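Local coordinates for protein sugar ABC transporter (Agrobacterium radiobacter, PDB 4RXT) that binds arabinose in its interdomain cleft and probably serves as the periplasmic carbohydrate-binding component of an ABC sugar importer, at residues F101-T106 and I257-A262; N182-L187 and G209-E214. One frame throughout, in Å; residues are numbered along the deposited sequence.

The two contacts lie in different lobes of the bilobal binding protein, on opposite sides of the chain's centre, with their centres about 38 Å apart and their nearest atoms about 23 Å apart. Contact 1 sets helix 249-264 against strand 103-106 of the parallel sheet, whereas contact 2 pairs helices 177-190 and 202-214 beside the other, mixed sheet. Along the chain, contact 2 is nested within the span that contact 1 closes: the polypeptide leaves the first lobe after strand 103-106, builds most of the second, and returns through helix 249-264. Contact 1 thus joins sequence-distant parts of one lobe, while contact 2 joins successive helices of the other.

Contact 1. Residues F101-T106 and I257-A262; sequences FKSFLT and IKTALA
One water molecule links the hydroxyls of Ser103 and Thr259, donating a hydrogen bond to each: it stands 3.0 Å from Ser103 OG and 3.0 Å from Thr259 OG1. The two bonds open at about 112° at the water oxygen, close to the tetrahedral value, as suits a water that gives both protons to the bridge between strand and helix. Each hydroxyl has a second partner. Ser103 OG is also hydrogen-bonded to the backbone carbonyl of Glu270, and Thr259 OG1 to that of Asp255, one turn earlier in the same helix.

Beside the water the contact is direct. The methyl of Thr259 presses on the serine, with Thr259 CG2 3.6 Å from Ser103 CB and, slightly farther off, 3.8 Å from Ser103 OG. The threonine rotamer explains this division of labour: with OG1 at chi1 -59° the hydroxyl turns back along its own helix, while CG2, lying anti to the backbone N, is left to meet the strand. Leu105, the next residue on this face of the strand, approaches more loosely, its CD1 4.3 Å from Thr259 OG1, and also packs against Ile90 and Ile92 of the neighbouring strand. On the reverse face, Phe104 turns its ring edge to Phe101, placing CE2 3.8 Å above the centre of the Phe101 ring.

Backbone bonds tie Leu105 to Gly91 and to Asp93, a residue that binds the sugar; the Leu105 and Asp93 side chains are about 8 Å apart. Helix 249-264, arriving from the other lobe after strand 243-246, here lies against a parallel sheet of order 2-1-3-4-5, the Rossmann-like alpha/beta layering of type I periplasmic binding proteins.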
loop_
_atom_site.group_PDB
_atom_site.type_symbol
_atom_site.label_atom_id
_atom_site.label_comp_id
_atom_site.label_asym_id
_atom_site.label_seq_id
_atom_site.Cartn_x
_atom_site.Cartn_y
_atom_site.Cartn_z
ATOM N N PHE A 101 -7.693 -3.887 17.971
ATOM C CA PHE A 101 -8.472 -3.118 16.998
ATOM C C PHE A 101 -9.963 -3.495 17.028
ATOM O O PHE A 101 -10.303 -4.640 17.164
ATOM C CB PHE A 101 -7.975 -3.364 15.576
ATOM C CG PHE A 101 -6.574 -2.874 15.293
ATOM C CD1 PHE A 101 -6.307 -1.541 15.067
ATOM C CD2 PHE A 101 -5.499 -3.789 15.279
ATOM C CE1 PHE A 101 -5.038 -1.124 14.745
ATOM C CE2 PHE A 101 -4.223 -3.363 14.988
ATOM C CZ PHE A 101 -3.994 -2.024 14.749
ATOM N N LYS A 102 -10.832 -2.510 16.910
ATOM C CA LYS A 102 -12.283 -2.723 16.852
ATOM C C LYS A 102 -12.773 -3.101 15.472
ATOM O O LYS A 102 -13.829 -3.717 15.299
ATOM C CB LYS A 102 -13.045 -1.481 17.341
ATOM C CG LYS A 102 -12.749 -1.106 18.784
ATOM C CD LYS A 102 -13.006 -2.280 19.709
ATOM C CE LYS A 102 -12.994 -1.866 21.174
ATOM N NZ LYS A 102 -13.080 -3.033 22.096
ATOM N N SER A 103 -12.019 -2.669 14.481
ATOM C CA SER A 103 -12.289 -3.030 13.087
ATOM C C SER A 103 -11.032 -2.794 12.302
ATOM O O SER A 103 -10.135 -2.063 12.756
ATOM C CB SER A 103 -13.450 -2.215 12.495
ATOM O OG SER A 103 -13.843 -2.666 11.206
ATOM N N PHE A 104 -10.973 -3.409 11.132
ATOM C CA PHE A 104 -9.823 -3.286 10.256
ATOM C C PHE A 104 -10.277 -3.281 8.797
ATOM O O PHE A 104 -10.958 -4.211 8.355
ATOM C CB PHE A 104 -8.796 -4.412 10.492
ATOM C CG PHE A 104 -7.382 -3.955 10.311
ATOM C CD1 PHE A 104 -6.863 -3.766 9.036
ATOM C CD2 PHE A 104 -6.591 -3.601 11.425
ATOM C CE1 PHE A 104 -5.576 -3.310 8.877
ATOM C CE2 PHE A 104 -5.311 -3.106 11.252
ATOM C CZ PHE A 104 -4.802 -2.974 9.975
ATOM N N LEU A 105 -9.877 -2.247 8.060
ATOM C CA LEU A 105 -10.267 -2.091 6.646
ATOM C C LEU A 105 -8.987 -2.097 5.816
ATOM O O LEU A 105 -8.067 -1.291 6.047
ATOM C CB LEU A 105 -11.019 -0.784 6.425
ATOM C CG LEU A 105 -12.343 -0.575 7.155
ATOM C CD1 LEU A 105 -12.123 0.044 8.530
ATOM C CD2 LEU A 105 -13.253 0.294 6.300
ATOM N N THR A 106 -8.896 -3.035 4.893
ATOM C CA THR A 106 -7.630 -3.293 4.199
ATOM C C THR A 106 -7.797 -4.087 2.912
ATOM O O THR A 106 -8.743 -4.861 2.771
ATOM C CB THR A 106 -6.633 -4.029 5.141
ATOM O OG1 THR A 106 -5.360 -4.177 4.502
ATOM C CG2 THR A 106 -7.150 -5.402 5.556
ATOM N N ILE A 257 -13.255 6.343 9.038
ATOM C CA ILE A 257 -13.924 7.332 9.872
ATOM C C ILE A 257 -15.368 6.949 10.188
ATOM O O ILE A 257 -15.791 7.001 11.334
ATOM C CB ILE A 257 -13.871 8.726 9.248
ATOM C CG1 ILE A 257 -12.428 9.207 9.167
ATOM C CG2 ILE A 257 -14.772 9.696 10.027
ATOM C CD1 ILE A 257 -11.680 9.377 10.484
ATOM N N LYS A 258 -16.115 6.542 9.173
ATOM C CA LYS A 258 -17.511 6.125 9.395
ATOM C C LYS A 258 -17.604 4.980 10.447
ATOM O O LYS A 258 -18.461 5.025 11.359
ATOM C CB LYS A 258 -18.166 5.738 8.073
ATOM C CG LYS A 258 -19.651 5.490 8.108
ATOM C CD LYS A 258 -20.201 5.337 6.705
ATOM C CE LYS A 258 -21.705 5.205 6.741
ATOM N NZ LYS A 258 -22.225 5.359 5.370
ATOM N N THR A 259 -16.731 3.983 10.316
ATOM C CA THR A 259 -16.672 2.871 11.281
ATOM C C THR A 259 -16.268 3.314 12.665
ATOM O O THR A 259 -16.875 2.911 13.643
ATOM C CB THR A 259 -15.694 1.797 10.779
ATOM O OG1 THR A 259 -16.142 1.326 9.493
ATOM C CG2 THR A 259 -15.561 0.660 11.779
ATOM N N ALA A 260 -15.262 4.181 12.743
ATOM C CA ALA A 260 -14.821 4.696 14.030
ATOM C C ALA A 260 -15.955 5.467 14.727
ATOM O O ALA A 260 -16.135 5.328 15.927
ATOM C CB ALA A 260 -13.594 5.594 13.880
ATOM N N LEU A 261 -16.693 6.296 13.980
ATOM C CA LEU A 261 -17.839 6.954 14.553
ATOM C C LEU A 261 -18.852 5.964 15.145
ATOM O O LEU A 261 -19.379 6.158 16.238
ATOM C CB LEU A 261 -18.507 7.864 13.510
ATOM C CG LEU A 261 -19.735 8.648 13.998
ATOM C CD1 LEU A 261 -19.423 9.580 15.172
ATOM C CD2 LEU A 261 -20.371 9.433 12.862
ATOM N N ALA A 262 -19.163 4.928 14.382
ATOM C CA ALA A 262 -20.131 3.963 14.852
ATOM C C ALA A 262 -19.643 3.267 16.142
ATOM O O ALA A 262 -20.408 3.100 17.122
ATOM C CB ALA A 262 -20.419 2.923 13.763
HETATM O O HOH W 1 -15.794 -1.599 9.208
#

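Contact 2. Residues N182-L187 and G209-E214; sequences NIMTDL and GQAIAE
No flat group intervenes between Met184 and Ala211; the amide of Gln210 and the carboxylate of Glu214 meet to one side of them, within helix 202-214. Gln210 NE2 donates to Glu214 OE2 at 2.8 Å, a bent bond (134° at the hydrogen) that reaches the oxygen from above the carboxylate plane, 42° out of it. The Gln210 side chain also rests on Lys231 and Phe235 of helix 230-238.

The meeting across the interface is largely apolar. Ala211 CB is 3.8 Å from Met184 CG; it also lies 3.9 Å from Thr185 OG1, a hydroxyl hydrogen-bonded to the carbonyl of Leu181. These helices are the successive crossovers of a beta-alpha-beta-alpha-beta run, from strand 165-172 through strand 194-199 to strand 222-226, in the Rossmann-like lobe. The axes of their short segments approach to 8.8 Å, an alanine standing at the closest pair of CA atoms, Thr185 and Ala211.

Deeper in, Ile212 CD1 lies 4.2 Å from Met184 CG. With CG anti to the backbone N (chi1 -177°), Met184 reaches across to Ala211, then bends at its next two torsions, so that its terminal methyl leads away from helix 202-214; it also packs on Val136 of the sheet.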
loop_
_atom_site.group_PDB
_atom_site.type_symbol
_atom_site.label_atom_id
_atom_site.label_comp_id
_atom_site.label_asym_id
_atom_site.label_seq_id
_atom_site.Cartn_x
_atom_site.Cartn_y
_atom_site.Cartn_z
ATOM N N ASN A 182 17.743 3.538 -7.997
ATOM C CA ASN A 182 19.120 3.099 -7.910
ATOM C C ASN A 182 19.251 1.582 -7.744
ATOM O O ASN A 182 20.070 0.987 -8.406
ATOM C CB ASN A 182 19.841 3.831 -6.775
ATOM C CG ASN A 182 20.091 5.312 -7.038
ATOM O OD1 ASN A 182 20.083 5.800 -8.158
ATOM N ND2 ASN A 182 20.348 6.027 -5.949
ATOM N N ILE A 183 18.404 0.983 -6.913
ATOM C CA ILE A 183 18.417 -0.477 -6.743
ATOM C C ILE A 183 18.127 -1.128 -8.098
ATOM O O ILE A 183 18.810 -2.045 -8.503
ATOM C CB ILE A 183 17.382 -0.911 -5.736
ATOM C CG1 ILE A 183 17.833 -0.540 -4.323
ATOM C CG2 ILE A 183 17.243 -2.428 -5.761
ATOM C CD1 ILE A 183 16.742 -0.619 -3.287
ATOM N N MET A 184 17.107 -0.624 -8.817
ATOM C CA MET A 184 16.734 -1.243 -10.081
ATOM C C MET A 184 17.877 -1.172 -11.092
ATOM O O MET A 184 18.215 -2.183 -11.746
ATOM C CB MET A 184 15.446 -0.613 -10.658
ATOM C CG MET A 184 14.961 -1.259 -11.948
ATOM S SD MET A 184 14.236 -2.913 -11.792
ATOM C CE MET A 184 15.461 -4.047 -11.234
ATOM N N THR A 185 18.505 0.001 -11.177
ATOM C CA THR A 185 19.608 0.215 -12.113
ATOM C C THR A 185 20.803 -0.704 -11.743
ATOM O O THR A 185 21.437 -1.306 -12.624
ATOM C CB THR A 185 20.013 1.713 -12.128
ATOM O OG1 THR A 185 18.870 2.530 -12.478
ATOM C CG2 THR A 185 21.041 1.941 -13.191
ATOM N N ASP A 186 21.056 -0.825 -10.433
ATOM C CA ASP A 186 22.159 -1.661 -9.932
ATOM C C ASP A 186 21.910 -3.124 -10.260
ATOM O O ASP A 186 22.795 -3.823 -10.759
ATOM C CB ASP A 186 22.347 -1.556 -8.399
ATOM C CG ASP A 186 22.881 -0.185 -7.924
ATOM O OD1 ASP A 186 23.212 0.692 -8.758
ATOM O OD2 ASP A 186 22.983 0.014 -6.679
ATOM N N LEU A 187 20.684 -3.549 -10.017
ATOM C CA LEU A 187 20.282 -4.951 -10.188
ATOM C C LEU A 187 20.429 -5.392 -11.617
ATOM O O LEU A 187 20.978 -6.426 -11.926
ATOM C CB LEU A 187 18.831 -5.210 -9.707
ATOM C CG LEU A 187 18.565 -5.302 -8.196
ATOM C CD1 LEU A 187 17.078 -5.466 -7.895
ATOM C CD2 LEU A 187 19.396 -6.395 -7.539
ATOM N N GLY A 209 9.727 2.203 -12.096
ATOM C CA GLY A 209 9.204 2.638 -13.367
ATOM C C GLY A 209 10.109 3.683 -13.986
ATOM O O GLY A 209 10.368 3.638 -15.212
ATOM N N GLN A 210 10.557 4.635 -13.170
ATOM C CA GLN A 210 11.451 5.721 -13.630
ATOM C C GLN A 210 12.728 5.122 -14.217
ATOM O O GLN A 210 13.205 5.525 -15.259
ATOM C CB GLN A 210 11.753 6.717 -12.515
ATOM C CG GLN A 210 12.438 8.015 -12.939
ATOM C CD GLN A 210 11.540 8.971 -13.703
ATOM O OE1 GLN A 210 10.431 9.292 -13.265
ATOM N NE2 GLN A 210 12.036 9.471 -14.814
ATOM N N ALA A 211 13.306 4.142 -13.535
ATOM C CA ALA A 211 14.527 3.486 -14.029
ATOM C C ALA A 211 14.329 2.816 -15.406
ATOM O O ALA A 211 15.174 2.920 -16.330
ATOM C CB ALA A 211 15.017 2.419 -13.030
ATOM N N ILE A 212 13.201 2.110 -15.539
ATOM C CA ILE A 212 12.885 1.468 -16.800
ATOM C C ILE A 212 12.601 2.489 -17.922
ATOM O O ILE A 212 13.124 2.329 -19.034
ATOM C CB ILE A 212 11.702 0.499 -16.619
ATOM C CG1 ILE A 212 12.095 -0.653 -15.645
ATOM C CG2 ILE A 212 11.258 -0.114 -17.949
ATOM C CD1 ILE A 212 13.444 -1.317 -15.864
ATOM N N ALA A 213 11.821 3.528 -17.620
ATOM C CA ALA A 213 11.506 4.607 -18.608
ATOM C C ALA A 213 12.793 5.300 -19.083
ATOM O O ALA A 213 13.027 5.478 -20.307
ATOM C CB ALA A 213 10.573 5.645 -17.994
ATOM N N GLU A 214 13.624 5.719 -18.127
ATOM C CA GLU A 214 14.801 6.538 -18.444
ATOM C C GLU A 214 15.829 5.794 -19.254
ATOM O O GLU A 214 16.550 6.358 -20.046
ATOM C CB GLU A 214 15.447 7.093 -17.174
ATOM C CG GLU A 214 14.634 8.176 -16.453
ATOM C CD GLU A 214 15.256 8.599 -15.131
ATOM O OE1 GLU A 214 16.188 7.905 -14.637
ATOM O OE2 GLU A 214 14.777 9.632 -14.598
#